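Local coordinates for protein-L-isoaspartate O-methyltransferase beta-aspartate methyltransferase (Plasmodium falciparum, PDB 2PBF) that probably methylates L-isoaspartyl residues of age-damaged proteins, using S-adenosyl-L-methionine as methyl donor, and binds the by-product S-adenosyl-L-homocysteine, at residues A[40-45]-A[130-135]; A[147-152]-A[222-227]; A[188-193]-A[201-206]. All blocks are in the same frame, centred on the assembly; numbering follows the deposited sequence.

Interaction 1. Residues A[40-45]-A[130-135]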
# COMPACT_ATOMS: atom_id res chain seq x y z
N GLY A 40 -5.61 -15.05 0.87
CA GLY A 40 -6.80 -15.67 1.49
C GLY A 40 -7.07 -15.29 2.93
O GLY A 40 -8.19 -15.47 3.44
N LYS A 41 -6.07 -14.74 3.61
CA LYS A 41 -6.27 -14.21 4.96
C LYS A 41 -6.78 -12.75 4.92
O LYS A 41 -7.11 -12.17 5.95
CB LYS A 41 -4.96 -14.31 5.77
CG LYS A 41 -4.38 -15.72 5.80
CD LYS A 41 -4.88 -16.49 7.01
CE LYS A 41 -3.92 -17.62 7.37
NZ LYS A 41 -4.01 -18.02 8.81
N TYR A 42 -6.85 -12.20 3.71
CA TYR A 42 -7.20 -10.79 3.48
C TYR A 42 -8.48 -10.57 2.67
O TYR A 42 -9.08 -9.48 2.68
CB TYR A 42 -6.00 -10.02 2.89
CG TYR A 42 -4.95 -9.90 3.96
CD1 TYR A 42 -4.91 -8.78 4.80
CD2 TYR A 42 -4.07 -10.94 4.21
CE1 TYR A 42 -3.97 -8.70 5.84
CE2 TYR A 42 -3.14 -10.88 5.24
CZ TYR A 42 -3.10 -9.76 6.04
OH TYR A 42 -2.16 -9.72 7.04
N ILE A 43 -8.90 -11.62 1.99
CA ILE A 43 -10.17 -11.67 1.30
C ILE A 43 -10.68 -13.11 1.26
O ILE A 43 -9.91 -14.04 0.99
CB ILE A 43 -10.11 -11.07 -0.13
CG1 ILE A 43 -11.53 -10.88 -0.70
CG2 ILE A 43 -9.25 -11.90 -1.06
CD1 ILE A 43 -12.16 -9.57 -0.35
N LYS A 44 -11.97 -13.29 1.54
CA LYS A 44 -12.59 -14.62 1.54
C LYS A 44 -12.98 -15.14 0.14
O LYS A 44 -12.68 -16.28 -0.20
CB LYS A 44 -13.81 -14.63 2.47
CG LYS A 44 -13.62 -15.41 3.78
CD LYS A 44 -12.77 -14.62 4.79
CE LYS A 44 -12.73 -15.29 6.16
NZ LYS A 44 -13.18 -14.33 7.20
N GLU A 45 -13.63 -14.30 -0.68
CA GLU A 45 -14.11 -14.76 -1.98
C GLU A 45 -12.97 -14.82 -2.99
O GLU A 45 -12.13 -13.92 -3.05
CB GLU A 45 -15.25 -13.91 -2.53
CG GLU A 45 -16.03 -14.66 -3.64
CD GLU A 45 -16.69 -13.77 -4.71
OE1 GLU A 45 -17.39 -14.34 -5.60
OE2 GLU A 45 -16.54 -12.52 -4.66
N LYS A 130 -5.27 -9.71 12.67
CA LYS A 130 -5.42 -10.60 13.82
C LYS A 130 -5.32 -12.07 13.41
O LYS A 130 -4.56 -12.81 14.02
CB LYS A 130 -6.73 -10.33 14.59
CG LYS A 130 -6.85 -8.94 15.20
CD LYS A 130 -7.58 -8.94 16.57
CE LYS A 130 -7.27 -7.64 17.36
NZ LYS A 130 -8.15 -7.42 18.57
N ARG A 131 -6.05 -12.49 12.39
CA ARG A 131 -6.04 -13.90 11.97
C ARG A 131 -4.75 -14.32 11.28
O ARG A 131 -4.35 -15.49 11.37
CB ARG A 131 -7.27 -14.27 11.13
CG ARG A 131 -7.08 -14.46 9.62
CD ARG A 131 -8.37 -15.09 8.99
NE ARG A 131 -9.57 -14.38 9.44
CZ ARG A 131 -10.08 -13.30 8.86
NH1 ARG A 131 -9.50 -12.80 7.77
NH2 ARG A 131 -11.16 -12.70 9.36
N ASP A 132 -4.08 -13.36 10.63
CA ASP A 132 -2.85 -13.66 9.91
C ASP A 132 -1.60 -13.52 10.79
O ASP A 132 -0.85 -14.49 10.97
CB ASP A 132 -2.73 -12.77 8.66
CG ASP A 132 -1.54 -13.14 7.78
OD1 ASP A 132 -1.21 -14.36 7.65
OD2 ASP A 132 -0.94 -12.21 7.20
N LYS A 133 -1.39 -12.32 11.33
CA LYS A 133 -0.18 -11.98 12.07
C LYS A 133 -0.54 -11.10 13.27
O LYS A 133 -0.29 -9.88 13.24
CB LYS A 133 0.79 -11.22 11.16
CG LYS A 133 1.42 -12.07 10.07
CD LYS A 133 1.98 -11.21 8.97
CE LYS A 133 2.76 -12.06 7.98
NZ LYS A 133 1.90 -12.96 7.16
N PRO A 134 -1.14 -11.71 14.34
CA PRO A 134 -1.65 -10.92 15.46
C PRO A 134 -0.55 -10.13 16.16
O PRO A 134 -0.83 -9.17 16.85
CB PRO A 134 -2.26 -11.98 16.41
CG PRO A 134 -1.68 -13.26 16.01
CD PRO A 134 -1.34 -13.16 14.55
N GLU A 135 0.70 -10.54 15.96
CA GLU A 135 1.85 -9.88 16.56
C GLU A 135 2.00 -8.42 16.11
O GLU A 135 2.49 -7.58 16.85
CB GLU A 135 3.13 -10.69 16.28
CG GLU A 135 3.49 -10.87 14.79
CD GLU A 135 2.94 -12.16 14.16
OE1 GLU A 135 1.90 -12.66 14.61
OE2 GLU A 135 3.57 -12.66 13.21
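Asp132 OD2 is gripped from two sides of the contact: Tyr42 OH gives it a hydrogen bond of 2.8 Å, and Lys133 NZ, from its own segment, adds a salt bridge of 2.9 Å. The two donors use different parts of the carboxylate. The phenol comes in on the anti lone pair of OD2, whereas the ammonium group arrives on the syn side, well out of the carboxylate plane. OD2 lies at the edge of the tyrosine ring, and the planes of ring and carboxylate stand 87° apart. Asp132 can reach over because its CG lies opposite the backbone N (chi1 -173°), which carries the group out from the end of helix 119-132 toward the phenol. The nearby positive charge would be expected to favour the ionised carboxylate. Lys133 NZ also bonds to Gln36 O, linking this cluster to the chain just after helix 28-35.

Beside this pair the aliphatic part of Lys41 lies against the helix end, its CG 3.9 Å from Asp132 OD1 and its CD 4.0 Å from Arg131 CG. The guanidinium group of Arg131 turns back to the loop and offers NH1 to Lys41 O in a weak hydrogen bond of 3.1 Å; the same NH1 also bonds Asn128 OD1. Lys44 NZ sits over one face of that guanidinium, 3.4 Å from NH2, so two positive groups meet at the protein surface without bonding. Within the methyltransferase fold, this is a surface tie between a loop of the N-terminal region and the C-terminal end of a helix flanking the Rossmann-like sheet.

Interaction 2. Residues A[147-152]-A[222-227]. With SAH (S-adenosyl-L-homocysteine), chain C.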
# COMPACT_ATOMS: atom_id res chain seq x y z
N LYS A 147 -8.74 7.33 8.97
CA LYS A 147 -8.37 8.68 8.58
C LYS A 147 -8.46 8.91 7.08
O LYS A 147 -8.02 8.09 6.29
CB LYS A 147 -6.93 8.98 9.04
CG LYS A 147 -6.43 10.41 8.78
CD LYS A 147 -6.55 11.21 10.06
CE LYS A 147 -6.92 12.66 9.82
NZ LYS A 147 -6.83 13.41 11.11
N ASN A 148 -8.99 10.07 6.72
CA ASN A 148 -8.93 10.56 5.36
C ASN A 148 -7.68 11.41 5.21
O ASN A 148 -7.44 12.31 6.00
CB ASN A 148 -10.17 11.40 5.05
CG ASN A 148 -10.24 11.80 3.59
OD1 ASN A 148 -9.23 12.12 2.95
ND2 ASN A 148 -11.45 11.76 3.05
N ILE A 149 -6.90 11.13 4.16
CA ILE A 149 -5.62 11.78 3.94
C ILE A 149 -5.78 13.29 3.74
O ILE A 149 -4.85 14.07 4.00
CB ILE A 149 -4.87 11.11 2.75
CG1 ILE A 149 -3.44 11.66 2.61
CG2 ILE A 149 -5.65 11.26 1.43
CD1 ILE A 149 -2.53 11.41 3.79
N TYR A 150 -6.96 13.69 3.29
CA TYR A 150 -7.29 15.08 2.96
C TYR A 150 -7.74 15.85 4.21
O TYR A 150 -8.01 17.05 4.14
CB TYR A 150 -8.41 15.13 1.91
CG TYR A 150 -7.98 14.81 0.49
CD1 TYR A 150 -7.14 15.67 -0.22
CD2 TYR A 150 -8.45 13.67 -0.16
CE1 TYR A 150 -6.74 15.38 -1.53
CE2 TYR A 150 -8.08 13.38 -1.46
CZ TYR A 150 -7.23 14.23 -2.15
OH TYR A 150 -6.88 13.94 -3.44
N GLN A 151 -7.84 15.16 5.33
CA GLN A 151 -8.26 15.78 6.59
C GLN A 151 -7.15 15.76 7.63
O GLN A 151 -7.41 15.67 8.82
CB GLN A 151 -9.52 15.11 7.11
CG GLN A 151 -10.68 15.23 6.13
CD GLN A 151 -11.99 14.80 6.74
OE1 GLN A 151 -12.79 15.64 7.19
NE2 GLN A 151 -12.22 13.48 6.79
N VAL A 152 -5.92 15.87 7.16
CA VAL A 152 -4.74 15.84 8.00
C VAL A 152 -4.21 17.27 8.12
O VAL A 152 -3.59 17.80 7.20
CB VAL A 152 -3.66 14.85 7.45
CG1 VAL A 152 -2.33 14.97 8.18
CG2 VAL A 152 -4.17 13.40 7.51
N VAL A 222 -9.97 2.39 -7.51
CA VAL A 222 -11.07 3.10 -6.86
C VAL A 222 -10.59 4.55 -6.62
O VAL A 222 -9.38 4.82 -6.58
CB VAL A 222 -11.56 2.41 -5.53
CG1 VAL A 222 -11.33 0.88 -5.54
CG2 VAL A 222 -10.91 3.00 -4.29
N SER A 223 -11.53 5.47 -6.47
CA SER A 223 -11.23 6.89 -6.29
C SER A 223 -10.75 7.29 -4.87
O SER A 223 -11.29 6.83 -3.86
CB SER A 223 -12.46 7.72 -6.65
OG SER A 223 -12.13 9.10 -6.65
N LEU A 224 -9.75 8.18 -4.82
CA LEU A 224 -9.32 8.79 -3.55
C LEU A 224 -10.26 9.95 -3.20
O LEU A 224 -10.09 11.07 -3.70
CB LEU A 224 -7.86 9.28 -3.63
CG LEU A 224 -7.20 9.71 -2.33
CD1 LEU A 224 -6.90 8.50 -1.46
CD2 LEU A 224 -5.94 10.52 -2.61
N LYS A 225 -11.25 9.66 -2.36
CA LYS A 225 -12.35 10.55 -2.03
C LYS A 225 -11.96 11.67 -1.06
O LYS A 225 -11.40 11.41 0.01
CB LYS A 225 -13.51 9.75 -1.44
CG LYS A 225 -14.27 8.86 -2.40
CD LYS A 225 -15.48 8.26 -1.70
CE LYS A 225 -16.25 7.26 -2.57
NZ LYS A 225 -16.88 7.86 -3.80
N LYS A 226 -12.29 12.90 -1.44
CA LYS A 226 -11.96 14.09 -0.66
C LYS A 226 -12.85 14.32 0.55
O LYS A 226 -12.48 15.05 1.47
CB LYS A 226 -11.97 15.31 -1.57
CG LYS A 226 -10.73 15.42 -2.41
CD LYS A 226 -10.86 16.53 -3.40
CE LYS A 226 -9.56 16.76 -4.09
NZ LYS A 226 -9.73 17.81 -5.11
N ASN A 227 -14.03 13.72 0.58
CA ASN A 227 -14.83 13.75 1.80
C ASN A 227 -15.34 12.37 2.16
O ASN A 227 -14.55 11.42 2.15
CB ASN A 227 -15.97 14.78 1.71
CG ASN A 227 -16.73 14.72 0.38
OD1 ASN A 227 -17.46 13.75 0.10
ND2 ASN A 227 -16.56 15.75 -0.44
OXT ASN A 227 -16.52 12.19 2.48
N SAH C . -4.48 -1.29 -0.89
CA SAH C . -5.93 -1.59 -0.75
CB SAH C . -6.70 -0.78 -1.77
CG SAH C . -8.15 -0.70 -1.34
SD SAH C . -9.13 0.26 -2.49
C SAH C . -6.26 -3.08 -0.89
O SAH C . -5.75 -3.72 -1.80
OXT SAH C . -7.05 -3.65 -0.08
C5' SAH C . -8.61 1.90 -1.91
C4' SAH C . -8.98 2.25 -0.47
O4' SAH C . -8.78 3.63 -0.33
C3' SAH C . -10.42 1.99 -0.04
O3' SAH C . -10.41 1.10 1.07
C2' SAH C . -10.97 3.36 0.32
O2' SAH C . -11.84 3.31 1.43
C1' SAH C . -9.69 4.12 0.64
N9 SAH C . -9.76 5.58 0.47
C8 SAH C . -10.42 6.26 -0.51
N7 SAH C . -10.19 7.58 -0.34
C5 SAH C . -9.41 7.77 0.75
C6 SAH C . -8.90 8.91 1.37
N6 SAH C . -9.15 10.14 0.93
N1 SAH C . -8.09 8.78 2.47
C2 SAH C . -7.81 7.52 2.97
N3 SAH C . -8.34 6.41 2.34
C4 SAH C . -9.12 6.52 1.25
O HOH W 1 -8.81 12.92 -5.23
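Asn148 and Lys225 meet on the adenine of S-adenosyl-L-homocysteine, and each accepts a hydrogen bond from its exocyclic amine. SAH N6 donates to Asn148 OD1 at 2.8 Å and, more weakly, to Lys225 O at 2.7 Å. Backbone amides read the ring nitrogens: Ile149 N bonds SAH N1 with an angle of 167° at the hydrogen, and Lys225 N bonds SAH N7. Leu224 packs on the base through CD1, which lies 3.4 Å from SAH C5.

The two segments also bond directly, since Asn148 ND2 donates to Lys225 O at 3.1 Å, tilted somewhat from the amide plane. That carbonyl thus receives both the ligand amine and the asparagine. Adenine recognition by a loop following a strand of the sheet is a feature of Rossmann-like methyltransferases; here the C-terminal tail contributes too, through Leu224 and the Lys225 backbone.

A second shell sets the asparagine. Its CG lies anti to the backbone N (chi1 -173°), which carries the amide toward the tail, and its OD1 accepts from Tyr150 N at 2.8 Å in an Asx turn, so one oxygen serves both the loop backbone and the ligand. Farther out, Lys226 CG lies over one face of the Tyr150 ring as a CH-pi contact, 3.6 Å from the centroid. A water donates both to Tyr150 OH and to Leu224 O. The ammonium group of Lys226 continues to a salt bridge with Glu174.

Interaction 3. Residues A[188-193]-A[201-206]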
# COMPACT_ATOMS: atom_id res chain seq x y z
N LYS A 188 10.15 7.53 -2.42
CA LYS A 188 9.24 7.32 -3.56
C LYS A 188 7.76 7.29 -3.16
O LYS A 188 7.39 6.69 -2.15
CB LYS A 188 9.60 6.04 -4.33
CG LYS A 188 10.66 6.29 -5.38
CD LYS A 188 11.46 5.08 -5.74
CE LYS A 188 12.51 5.51 -6.78
NZ LYS A 188 13.16 4.34 -7.42
N LEU A 189 6.93 7.92 -3.99
CA LEU A 189 5.47 7.96 -3.86
C LEU A 189 4.91 7.35 -5.13
O LEU A 189 5.27 7.78 -6.24
CB LEU A 189 4.98 9.40 -3.76
CG LEU A 189 3.70 9.99 -3.12
CD1 LEU A 189 3.58 11.46 -3.60
CD2 LEU A 189 2.39 9.26 -3.35
N ILE A 190 4.07 6.35 -4.96
CA ILE A 190 3.36 5.66 -6.04
C ILE A 190 1.89 6.02 -5.92
O ILE A 190 1.26 5.78 -4.89
CB ILE A 190 3.53 4.11 -5.91
CG1 ILE A 190 4.98 3.70 -6.19
CG2 ILE A 190 2.51 3.33 -6.79
CD1 ILE A 190 5.45 4.00 -7.60
N ILE A 191 1.33 6.62 -6.96
CA ILE A 191 -0.02 7.13 -6.87
C ILE A 191 -0.71 7.19 -8.23
O ILE A 191 -0.10 7.62 -9.20
CB ILE A 191 -0.03 8.55 -6.19
CG1 ILE A 191 -1.43 9.15 -6.18
CG2 ILE A 191 1.03 9.49 -6.82
CD1 ILE A 191 -1.54 10.42 -5.32
N PRO A 192 -1.98 6.73 -8.31
CA PRO A 192 -2.71 6.99 -9.57
C PRO A 192 -3.28 8.41 -9.58
O PRO A 192 -3.87 8.84 -8.60
CB PRO A 192 -3.85 5.95 -9.53
CG PRO A 192 -3.52 5.04 -8.31
CD PRO A 192 -2.79 5.95 -7.37
N ILE A 193 -3.08 9.14 -10.68
CA ILE A 193 -3.68 10.47 -10.85
C ILE A 193 -4.54 10.51 -12.14
O ILE A 193 -4.07 10.09 -13.20
CB ILE A 193 -2.61 11.60 -10.81
CG1 ILE A 193 -1.83 11.54 -9.47
CG2 ILE A 193 -3.24 13.01 -11.01
CD1 ILE A 193 -0.44 12.11 -9.52
N LEU A 201 -0.70 5.83 -13.27
CA LEU A 201 0.16 5.53 -12.14
C LEU A 201 1.47 6.29 -12.25
O LEU A 201 2.20 6.10 -13.21
CB LEU A 201 0.42 4.02 -12.01
CG LEU A 201 1.00 3.54 -10.67
CD1 LEU A 201 -0.07 3.50 -9.59
CD2 LEU A 201 1.62 2.18 -10.87
N TYR A 202 1.74 7.11 -11.24
CA TYR A 202 2.92 7.96 -11.16
C TYR A 202 3.89 7.51 -10.08
O TYR A 202 3.49 7.13 -8.98
CB TYR A 202 2.52 9.42 -10.86
CG TYR A 202 2.24 10.23 -12.10
CD1 TYR A 202 0.98 10.22 -12.68
CD2 TYR A 202 3.25 10.98 -12.69
CE1 TYR A 202 0.72 10.95 -13.82
CE2 TYR A 202 3.02 11.71 -13.84
CZ TYR A 202 1.76 11.70 -14.40
OH TYR A 202 1.55 12.45 -15.55
N GLU A 203 5.17 7.55 -10.40
CA GLU A 203 6.21 7.44 -9.39
C GLU A 203 6.88 8.80 -9.17
O GLU A 203 7.56 9.34 -10.05
CB GLU A 203 7.23 6.37 -9.78
CG GLU A 203 8.36 6.23 -8.79
CD GLU A 203 9.33 5.17 -9.21
OE1 GLU A 203 8.92 3.98 -9.30
OE2 GLU A 203 10.51 5.52 -9.46
N ILE A 204 6.66 9.35 -7.98
CA ILE A 204 7.20 10.63 -7.62
C ILE A 204 8.36 10.46 -6.62
O ILE A 204 8.23 9.73 -5.63
CB ILE A 204 6.08 11.52 -7.09
CG1 ILE A 204 5.00 11.65 -8.18
CG2 ILE A 204 6.64 12.86 -6.68
CD1 ILE A 204 3.62 11.88 -7.69
N THR A 205 9.48 11.13 -6.90
CA THR A 205 10.68 11.07 -6.06
C THR A 205 11.10 12.47 -5.63
O THR A 205 10.78 13.44 -6.29
CB THR A 205 11.84 10.39 -6.82
OG1 THR A 205 11.35 9.22 -7.49
CG2 THR A 205 12.97 9.99 -5.87
N LYS A 206 11.79 12.59 -4.49
CA LYS A 206 12.37 13.87 -4.05
C LYS A 206 13.89 13.78 -4.15
O LYS A 206 14.49 12.81 -3.67
CB LYS A 206 11.94 14.18 -2.61
CG LYS A 206 12.14 15.63 -2.18
CD LYS A 206 11.28 15.99 -0.94
CE LYS A 206 9.85 16.33 -1.31
NZ LYS A 206 9.02 16.62 -0.11
O HOH W 2 10.79 2.37 -8.41
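Strands 188-193 and 201-205 run antiparallel, their axes 4.4 Å apart at closest approach and their directions 149° apart, with Leu189-Ile204 and Ile191-Tyr202 as the hydrogen-bonded pairs. Each of these pairs exchanges two backbone bonds, the shortest from Ile204 N to Leu189 O at 2.7 Å. Between them, Ile190 faces Glu203 in a non-hydrogen-bonded pair, where Ile190 CA approaches Tyr202 O in a CA-H...O contact.

On the face carrying Lys188, Ile190 and Glu203, charged and hydrocarbon groups lie side by side. Lys188 and Glu203 are diagonal neighbours; their extended chains carry NZ to within 3.5 Å of OE2 in a salt bridge. A water links the same two groups, accepting from Lys188 NZ and donating to Glu203 OE1. OE1 also forms a salt bridge with Arg73 of helix 64-74; two basic side chains thus pair with this buried carboxylate and probably stabilise its charge. Alongside, Ile190 sends its branches to different neighbours: CD1 lies 3.7 Å from Glu203 CB, and CG2 3.8 Å from Leu201 CD1. The Pro192 ring reaches the same leucine methyl, CG to CD1 4.0 Å.

The face with Leu189, Ile191, Tyr202 and Ile204 is mainly apolar between the strands. With CG1 of Ile191 anti to the backbone N (chi1 176°), CG2 falls between that N and the carbonyl carbon and meets Ile204 CD1 at 3.6 Å, while Leu189 and Ile204 lie side by side. Ile193 crosses Tyr202 at about a right angle, its CD1 3.9 Å from ring atom CD1; the phenol OH is bonded to Glu195. The two strands form a beta hairpin in the antiparallel part of the mixed seven-stranded sheet, whose 3-2-1-4-5-6-7 strand order fits the PCMT variant of the Rossmann-like methyltransferase fold.

From the N terminus, interaction 1 closes first, joining the loop before strand 53-56 to the end of helix 119-132 across 84 intervening residues. Interaction 2 opens only after it has closed, so the two are in series. Its loop runs from the turn after strand 142-146 to the C terminus, and the short hairpin of interaction 3 is nested inside it; no loops cross. Interaction 1 ties the N-terminal region to a flanking helix, interaction 2 brings the tail to the ligand end of the sheet, and interaction 3 pairs strands within it. Interactions 2 and 3 approach to about 5 Å between nearest atoms, whereas interactions 1 and 3 lie on opposite sides of the chain's centre.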